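Local coordinates for protein FAD-binding oxidoreductase (Gulosibacter chungangensis, PDB 7PBG) that oxidises 4-alkylphenols such as 4-ethylphenol by dehydrogenation at the alkyl side chain, using a covalently bound FAD, at residues I79-F84 against N511-P516; F220-F225 against G517-W522. All coordinates share one frame; numbering follows the deposited sequence.

Contact 1: I79-F84 against N511-P516; sequences IPLHAF and NGILNP. With FAD (flavin-adenine dinucleotide), chain C.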
loop_
_atom_site.group_PDB
_atom_site.type_symbol
_atom_site.label_atom_id
_atom_site.label_comp_id
_atom_site.label_asym_id
_atom_site.label_seq_id
_atom_site.Cartn_x
_atom_site.Cartn_y
_atom_site.Cartn_z
ATOM N N ILE A 79 30.296 -11.926 -7.310
ATOM C CA ILE A 79 30.642 -11.004 -6.205
ATOM C C ILE A 79 29.369 -10.384 -5.658
ATOM O O ILE A 79 28.639 -9.772 -6.435
ATOM C CB ILE A 79 31.670 -9.968 -6.683
ATOM C CG1 ILE A 79 33.027 -10.656 -6.931
ATOM C CG2 ILE A 79 31.738 -8.830 -5.685
ATOM C CD1 ILE A 79 34.054 -9.750 -7.548
ATOM N N PRO A 80 29.068 -10.590 -4.354
ATOM C CA PRO A 80 27.905 -9.971 -3.719
ATOM C C PRO A 80 28.028 -8.447 -3.622
ATOM O O PRO A 80 29.151 -7.890 -3.480
ATOM C CB PRO A 80 27.810 -10.659 -2.363
ATOM C CG PRO A 80 29.222 -11.078 -2.058
ATOM C CD PRO A 80 29.837 -11.415 -3.399
ATOM N N LEU A 81 26.868 -7.791 -3.791
ATOM C CA LEU A 81 26.733 -6.315 -3.794
ATOM C C LEU A 81 25.784 -5.939 -2.654
ATOM O O LEU A 81 24.810 -6.666 -2.389
ATOM C CB LEU A 81 26.125 -5.838 -5.122
ATOM C CG LEU A 81 26.894 -6.132 -6.405
ATOM C CD1 LEU A 81 26.141 -5.585 -7.606
ATOM C CD2 LEU A 81 28.306 -5.546 -6.332
ATOM N N HIS A 82 26.013 -4.787 -2.058
ATOM C CA HIS A 82 25.041 -4.145 -1.129
ATOM C C HIS A 82 24.933 -2.724 -1.599
ATOM O O HIS A 82 25.976 -1.987 -1.585
ATOM C CB HIS A 82 25.464 -4.282 0.337
ATOM C CG HIS A 82 24.590 -3.518 1.278
ATOM N ND1 HIS A 82 23.183 -3.535 1.160
ATOM C CD2 HIS A 82 24.899 -2.755 2.349
ATOM C CE1 HIS A 82 22.681 -2.821 2.139
ATOM N NE2 HIS A 82 23.727 -2.295 2.881
ATOM N N ALA A 83 23.746 -2.371 -2.075
ATOM C CA ALA A 83 23.433 -1.037 -2.593
ATOM C C ALA A 83 22.580 -0.291 -1.561
ATOM O O ALA A 83 21.631 -0.857 -0.973
ATOM C CB ALA A 83 22.710 -1.178 -3.894
ATOM N N PHE A 84 22.873 0.972 -1.389
ATOM C CA PHE A 84 22.103 1.821 -0.460
ATOM C C PHE A 84 22.176 3.232 -0.988
ATOM O O PHE A 84 22.987 3.547 -1.862
ATOM C CB PHE A 84 22.672 1.710 0.963
ATOM C CG PHE A 84 24.169 1.828 1.082
ATOM C CD1 PHE A 84 24.822 3.063 1.107
ATOM C CD2 PHE A 84 24.946 0.686 1.092
ATOM C CE1 PHE A 84 26.204 3.131 1.172
ATOM C CE2 PHE A 84 26.327 0.766 1.146
ATOM C CZ PHE A 84 26.955 1.980 1.196
ATOM N N ASN A 511 21.800 -15.714 -9.653
ATOM C CA ASN A 511 23.205 -15.871 -9.229
ATOM C C ASN A 511 23.380 -15.437 -7.759
ATOM O O ASN A 511 24.501 -15.561 -7.235
ATOM C CB ASN A 511 24.131 -15.103 -10.158
ATOM C CG ASN A 511 24.138 -15.715 -11.542
ATOM O OD1 ASN A 511 24.113 -16.944 -11.684
ATOM N ND2 ASN A 511 24.184 -14.864 -12.547
ATOM N N GLY A 512 22.336 -14.915 -7.106
ATOM C CA GLY A 512 22.365 -14.593 -5.665
ATOM C C GLY A 512 23.424 -13.534 -5.338
ATOM O O GLY A 512 24.119 -13.674 -4.338
ATOM N N ILE A 513 23.477 -12.463 -6.125
ATOM C CA ILE A 513 24.465 -11.368 -6.035
ATOM C C ILE A 513 23.999 -10.326 -5.022
ATOM O O ILE A 513 24.872 -9.716 -4.404
ATOM C CB ILE A 513 24.648 -10.721 -7.419
ATOM C CG1 ILE A 513 25.271 -11.709 -8.393
ATOM C CG2 ILE A 513 25.430 -9.431 -7.322
ATOM C CD1 ILE A 513 26.433 -12.424 -7.819
ATOM N N LEU A 514 22.706 -10.026 -4.946
ATOM C CA LEU A 514 22.287 -8.875 -4.098
ATOM C C LEU A 514 22.227 -9.249 -2.617
ATOM O O LEU A 514 21.422 -10.162 -2.263
ATOM C CB LEU A 514 20.958 -8.321 -4.593
ATOM C CG LEU A 514 20.976 -7.782 -6.016
ATOM C CD1 LEU A 514 19.666 -7.040 -6.300
ATOM C CD2 LEU A 514 22.142 -6.810 -6.259
ATOM N N ASN A 515 23.050 -8.549 -1.812
ATOM C CA ASN A 515 23.119 -8.519 -0.325
ATOM C C ASN A 515 22.485 -9.768 0.258
ATOM O O ASN A 515 21.423 -9.745 0.829
ATOM C CB ASN A 515 22.441 -7.283 0.301
ATOM C CG ASN A 515 22.877 -6.960 1.720
ATOM O OD1 ASN A 515 23.956 -7.356 2.179
ATOM N ND2 ASN A 515 22.032 -6.206 2.439
ATOM N N PRO A 516 23.156 -10.911 0.100
ATOM C CA PRO A 516 22.592 -12.167 0.558
ATOM C C PRO A 516 22.286 -12.133 2.065
ATOM O O PRO A 516 23.102 -11.691 2.839
ATOM C CB PRO A 516 23.698 -13.150 0.161
ATOM C CG PRO A 516 24.426 -12.511 -0.963
ATOM C CD PRO A 516 24.436 -11.050 -0.592
HETATM P PA FAD C . 19.984 3.730 3.571
HETATM O O1A FAD C . 20.997 3.300 4.581
HETATM O O2A FAD C . 20.465 4.390 2.302
HETATM O O5B FAD C . 19.143 2.470 3.165
HETATM C C5B FAD C . 18.658 1.547 4.130
HETATM C C4B FAD C . 18.534 0.202 3.457
HETATM O O4B FAD C . 17.536 0.249 2.396
HETATM C C3B FAD C . 19.798 -0.318 2.752
HETATM O O3B FAD C . 20.688 -0.940 3.675
HETATM C C2B FAD C . 19.215 -1.231 1.662
HETATM O O2B FAD C . 18.889 -2.486 2.229
HETATM C C1B FAD C . 17.976 -0.447 1.242
HETATM N N9A FAD C . 18.197 0.511 0.191
HETATM C C8A FAD C . 18.382 1.848 0.354
HETATM N N7A FAD C . 18.535 2.464 -0.781
HETATM C C5A FAD C . 18.512 1.476 -1.736
HETATM C C6A FAD C . 18.574 1.519 -3.132
HETATM N N6A FAD C . 18.784 2.647 -3.822
HETATM N N1A FAD C . 18.499 0.337 -3.787
HETATM C C2A FAD C . 18.290 -0.796 -3.069
HETATM N N3A FAD C . 18.180 -0.947 -1.755
HETATM C C4A FAD C . 18.303 0.248 -1.141
HETATM N N1 FAD C . 14.129 5.577 11.193
HETATM C C2 FAD C . 12.895 5.900 10.850
HETATM O O2 FAD C . 12.340 5.367 9.855
HETATM N N3 FAD C . 12.217 6.870 11.493
HETATM C C4 FAD C . 12.715 7.516 12.588
HETATM O O4 FAD C . 12.073 8.454 13.098
HETATM C C4X FAD C . 13.986 7.178 13.014
HETATM N N5 FAD C . 14.455 7.784 14.072
HETATM C C5X FAD C . 15.725 7.436 14.465
HETATM C C6 FAD C . 16.261 8.091 15.583
HETATM C C7 FAD C . 17.550 7.849 16.018
HETATM C C7M FAD C . 18.088 8.596 17.220
HETATM C C8 FAD C . 18.339 6.925 15.301
HETATM C C8M FAD C . 19.742 6.629 15.735
HETATM C C9 FAD C . 17.810 6.249 14.221
HETATM C C9A FAD C . 16.503 6.492 13.760
HETATM N N10 FAD C . 15.960 5.872 12.638
HETATM C C10 FAD C . 14.681 6.207 12.220
HETATM C "C1'" FAD C . 16.748 4.932 11.799
HETATM C "C2'" FAD C . 17.520 5.626 10.665
HETATM O "O2'" FAD C . 18.164 6.857 11.139
HETATM C "C3'" FAD C . 16.666 6.052 9.452
HETATM O "O3'" FAD C . 15.757 5.032 9.116
HETATM C "C4'" FAD C . 17.451 6.440 8.192
HETATM O "O4'" FAD C . 16.658 7.308 7.367
HETATM C "C5'" FAD C . 17.866 5.222 7.413
HETATM O "O5'" FAD C . 19.100 5.432 6.712
HETATM P P FAD C . 19.124 5.965 5.208
HETATM O O1P FAD C . 20.483 6.539 4.939
HETATM O O2P FAD C . 17.934 6.857 5.055
HETATM O O3P FAD C . 18.904 4.651 4.323
#

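Contact 2: F220-F225 against G517-W522; sequences FEQSNF and GKSGIW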
loop_
_atom_site.group_PDB
_atom_site.type_symbol
_atom_site.label_atom_id
_atom_site.label_comp_id
_atom_site.label_asym_id
_atom_site.label_seq_id
_atom_site.Cartn_x
_atom_site.Cartn_y
_atom_site.Cartn_z
ATOM N N PHE A 220 10.327 -4.608 -3.040
ATOM C CA PHE A 220 11.655 -3.962 -2.896
ATOM C C PHE A 220 11.827 -3.389 -1.485
ATOM O O PHE A 220 12.820 -2.644 -1.256
ATOM C CB PHE A 220 11.841 -2.915 -3.991
ATOM C CG PHE A 220 11.797 -3.540 -5.352
ATOM C CD1 PHE A 220 12.784 -4.418 -5.769
ATOM C CD2 PHE A 220 10.669 -3.380 -6.143
ATOM C CE1 PHE A 220 12.682 -5.050 -6.996
ATOM C CE2 PHE A 220 10.605 -3.959 -7.398
ATOM C CZ PHE A 220 11.592 -4.826 -7.811
ATOM N N GLU A 221 10.923 -3.659 -0.546
ATOM C CA GLU A 221 11.109 -3.165 0.832
ATOM C C GLU A 221 11.794 -4.229 1.693
ATOM O O GLU A 221 11.353 -5.411 1.717
ATOM C CB GLU A 221 9.820 -2.547 1.377
ATOM C CG GLU A 221 8.855 -3.508 1.946
ATOM C CD GLU A 221 7.787 -2.767 2.738
ATOM O OE1 GLU A 221 7.513 -1.594 2.400
ATOM O OE2 GLU A 221 7.334 -3.326 3.725
ATOM N N GLN A 222 12.860 -3.832 2.353
ATOM C CA GLN A 222 13.644 -4.713 3.260
ATOM C C GLN A 222 14.000 -6.013 2.546
ATOM O O GLN A 222 13.853 -7.115 3.112
ATOM C CB GLN A 222 12.857 -5.019 4.524
ATOM C CG GLN A 222 12.649 -3.809 5.423
ATOM C CD GLN A 222 12.051 -4.204 6.756
ATOM O OE1 GLN A 222 11.821 -5.392 7.009
ATOM N NE2 GLN A 222 11.654 -3.226 7.567
ATOM N N SER A 223 14.476 -5.902 1.337
ATOM C CA SER A 223 14.732 -7.114 0.528
ATOM C C SER A 223 15.994 -6.894 -0.276
ATOM O O SER A 223 16.633 -5.824 -0.181
ATOM C CB SER A 223 13.524 -7.394 -0.366
ATOM O OG SER A 223 13.425 -6.324 -1.303
ATOM N N ASN A 224 16.351 -7.917 -1.033
ATOM C CA ASN A 224 17.581 -7.929 -1.833
ATOM C C ASN A 224 17.226 -8.349 -3.272
ATOM O O ASN A 224 17.828 -9.299 -3.831
ATOM C CB ASN A 224 18.578 -8.809 -1.105
ATOM C CG ASN A 224 18.020 -10.168 -0.747
ATOM O OD1 ASN A 224 16.866 -10.509 -1.045
ATOM N ND2 ASN A 224 18.843 -10.940 -0.034
ATOM N N PHE A 225 16.304 -7.634 -3.915
ATOM C CA PHE A 225 15.770 -8.044 -5.236
ATOM C C PHE A 225 16.134 -7.038 -6.331
ATOM O O PHE A 225 16.099 -7.374 -7.527
ATOM C CB PHE A 225 14.257 -8.196 -5.184
ATOM C CG PHE A 225 13.730 -9.209 -4.205
ATOM C CD1 PHE A 225 14.520 -10.242 -3.715
ATOM C CD2 PHE A 225 12.449 -9.062 -3.714
ATOM C CE1 PHE A 225 13.987 -11.160 -2.826
ATOM C CE2 PHE A 225 11.924 -9.967 -2.814
ATOM C CZ PHE A 225 12.701 -11.012 -2.385
ATOM N N GLY A 517 21.156 -12.699 2.458
ATOM C CA GLY A 517 20.756 -12.788 3.864
ATOM C C GLY A 517 19.935 -11.607 4.346
ATOM O O GLY A 517 19.502 -11.645 5.503
ATOM N N LYS A 518 19.769 -10.570 3.525
ATOM C CA LYS A 518 18.941 -9.420 3.969
ATOM C C LYS A 518 17.599 -9.958 4.433
ATOM O O LYS A 518 17.005 -10.683 3.671
ATOM C CB LYS A 518 18.749 -8.426 2.840
ATOM C CG LYS A 518 17.785 -7.287 3.123
ATOM C CD LYS A 518 18.294 -6.352 4.167
ATOM C CE LYS A 518 17.259 -5.285 4.408
ATOM N NZ LYS A 518 17.591 -4.396 5.521
ATOM N N SER A 519 17.098 -9.556 5.609
ATOM C CA SER A 519 15.779 -10.007 6.138
ATOM C C SER A 519 15.730 -11.525 6.182
ATOM O O SER A 519 14.619 -12.071 6.322
ATOM C CB SER A 519 14.593 -9.482 5.408
ATOM O OG SER A 519 14.643 -8.066 5.446
ATOM N N GLY A 520 16.886 -12.150 6.319
ATOM C CA GLY A 520 16.987 -13.616 6.410
ATOM C C GLY A 520 16.719 -14.308 5.086
ATOM O O GLY A 520 16.319 -15.509 5.105
ATOM N N ILE A 521 16.810 -13.569 3.978
ATOM C CA ILE A 521 16.548 -14.093 2.603
ATOM C C ILE A 521 17.871 -14.491 1.968
ATOM O O ILE A 521 18.638 -13.610 1.485
ATOM C CB ILE A 521 15.745 -13.104 1.739
ATOM C CG1 ILE A 521 14.490 -12.643 2.455
ATOM C CG2 ILE A 521 15.445 -13.685 0.374
ATOM C CD1 ILE A 521 13.854 -11.425 1.832
ATOM N N TRP A 522 18.123 -15.792 1.924
ATOM C CA TRP A 522 19.410 -16.327 1.431
ATOM C C TRP A 522 19.187 -16.934 0.054
ATOM O O TRP A 522 18.227 -17.659 -0.161
ATOM C CB TRP A 522 20.033 -17.326 2.398
ATOM C CG TRP A 522 20.411 -16.759 3.725
ATOM C CD1 TRP A 522 19.654 -16.717 4.865
ATOM C CD2 TRP A 522 21.622 -16.040 4.024
ATOM N NE1 TRP A 522 20.344 -16.094 5.868
ATOM C CE2 TRP A 522 21.542 -15.643 5.387
ATOM C CE3 TRP A 522 22.786 -15.752 3.300
ATOM C CZ2 TRP A 522 22.571 -14.946 6.021
ATOM C CZ3 TRP A 522 23.786 -15.049 3.925
ATOM C CH2 TRP A 522 23.681 -14.651 5.264
#

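Contact 1: I79-F84 against N511-P516
L81 is held by the 511-516 loop through both its N-H and its carbonyl. The N-H donates to I513 O at 2.8 Å, and L81 O takes the N-H of N515 at 2.6 Å. Together the two bonds make a single parallel bridge between L81 and L514. Packing is tight at this end. I513 turns CG2 anti to its backbone N, which brings that methyl alongside the L81 side chain, 3.7 Å from L81 CG, and sets it against I79 O at 3.3 Å, a buried carbonyl that finds no polar partner. P80 fits in from the same end, its CA leaning on I513 O in a CA-H...O contact and its CB meeting P516 CD.

Further along, the fit is looser. H82 and N515 lie side by side, ring and amide planes 28° apart, yet the 3.2 Å between H82 ND1 and N515 ND2 is no hydrogen bond because the angle is poor. The other end of the amide is fixed, N515 OD1 accepting from the backbone N of M98. The edge of the imidazole comes up to the adenosine ribose, with H82 CE1 3.1 Å from FAD O3B, while F84 CD2 sits over one ring face. The exposed residue of the loop is N511, which touches nothing of 79-84; its ND2 bonds to N75 OD1. The 511-516 loop thus borders the outermost strand, 81-84, of a small mixed four-stranded sheet in a PCMH-type FAD-binding domain, beside the adenosine pocket.

Contact 2: F220-F225 against G517-W522
N224 and S519 make the polar links between the two loops. N224 ND2 donates to I521 O at 3.1 Å with an N-H...O angle of 155°, and the acceptor lies almost in the N224 amide plane. S519 OG gives its proton to Q222 O at 2.6 Å, arriving 35° out of the plane of that carbonyl. Around these bonds the fit is by carbon: the K518 and N224 side chains run alongside one another in opposite senses, K518 CB against N224 CB at 4.0 Å, while K518 CE rests 3.8 Å from Q222 C. I521 CG2 lies 3.8 Å from N224 OD1, a buried oxygen with no polar partner, and extends toward F225 CE1.

One step out, the acceptor itself is held. I521 O also receives the N-H of G517 at 2.8 Å, from the face opposite to N224, and this closes the 517-521 loop together with the turn bonds G520 N to G517 O and I521 N to K518 O. G517 CA in turn sits over the centre of the W522 ring. On the other side, N224 ND2 has its stronger partner in N515 O, and K505 binds N224 O.

The outer shell places the long side chains. K518 bends at chi2 (67°), which carries its chain across Q222 to a salt bridge with E164. Q222 NE2 is taken by Y476 O and E164 O, and Q222 OE1 by G213 N of the second subunit. The arrangement belongs to the adenosine end of the FAD pocket, where K518 lines the cofactor site and the neighbouring surface meets the dimer partner.

Contacts 1 and 2 use consecutive pieces of one C-terminal segment, 511-516 and 517-522, and their centres are 10 Å apart. N224 joins them: its ND2 lies 3.0 Å from N515 O, a probable hydrogen bond, and its CB packs on L514 O. L514 CD1 packs against the backbone C of F225, at 3.5 Å. Both contacts flank the adenosine part of FAD, with H82 and K518 about 6 Å apart between nearest side-chain atoms and K518 NZ 4.0 Å from the ribose O2B of FAD. The flavin is remote, with H82 CE1 18.0 Å from FAD N5, so the pair borders the adenosine end of the cofactor, far from the redox-active flavin.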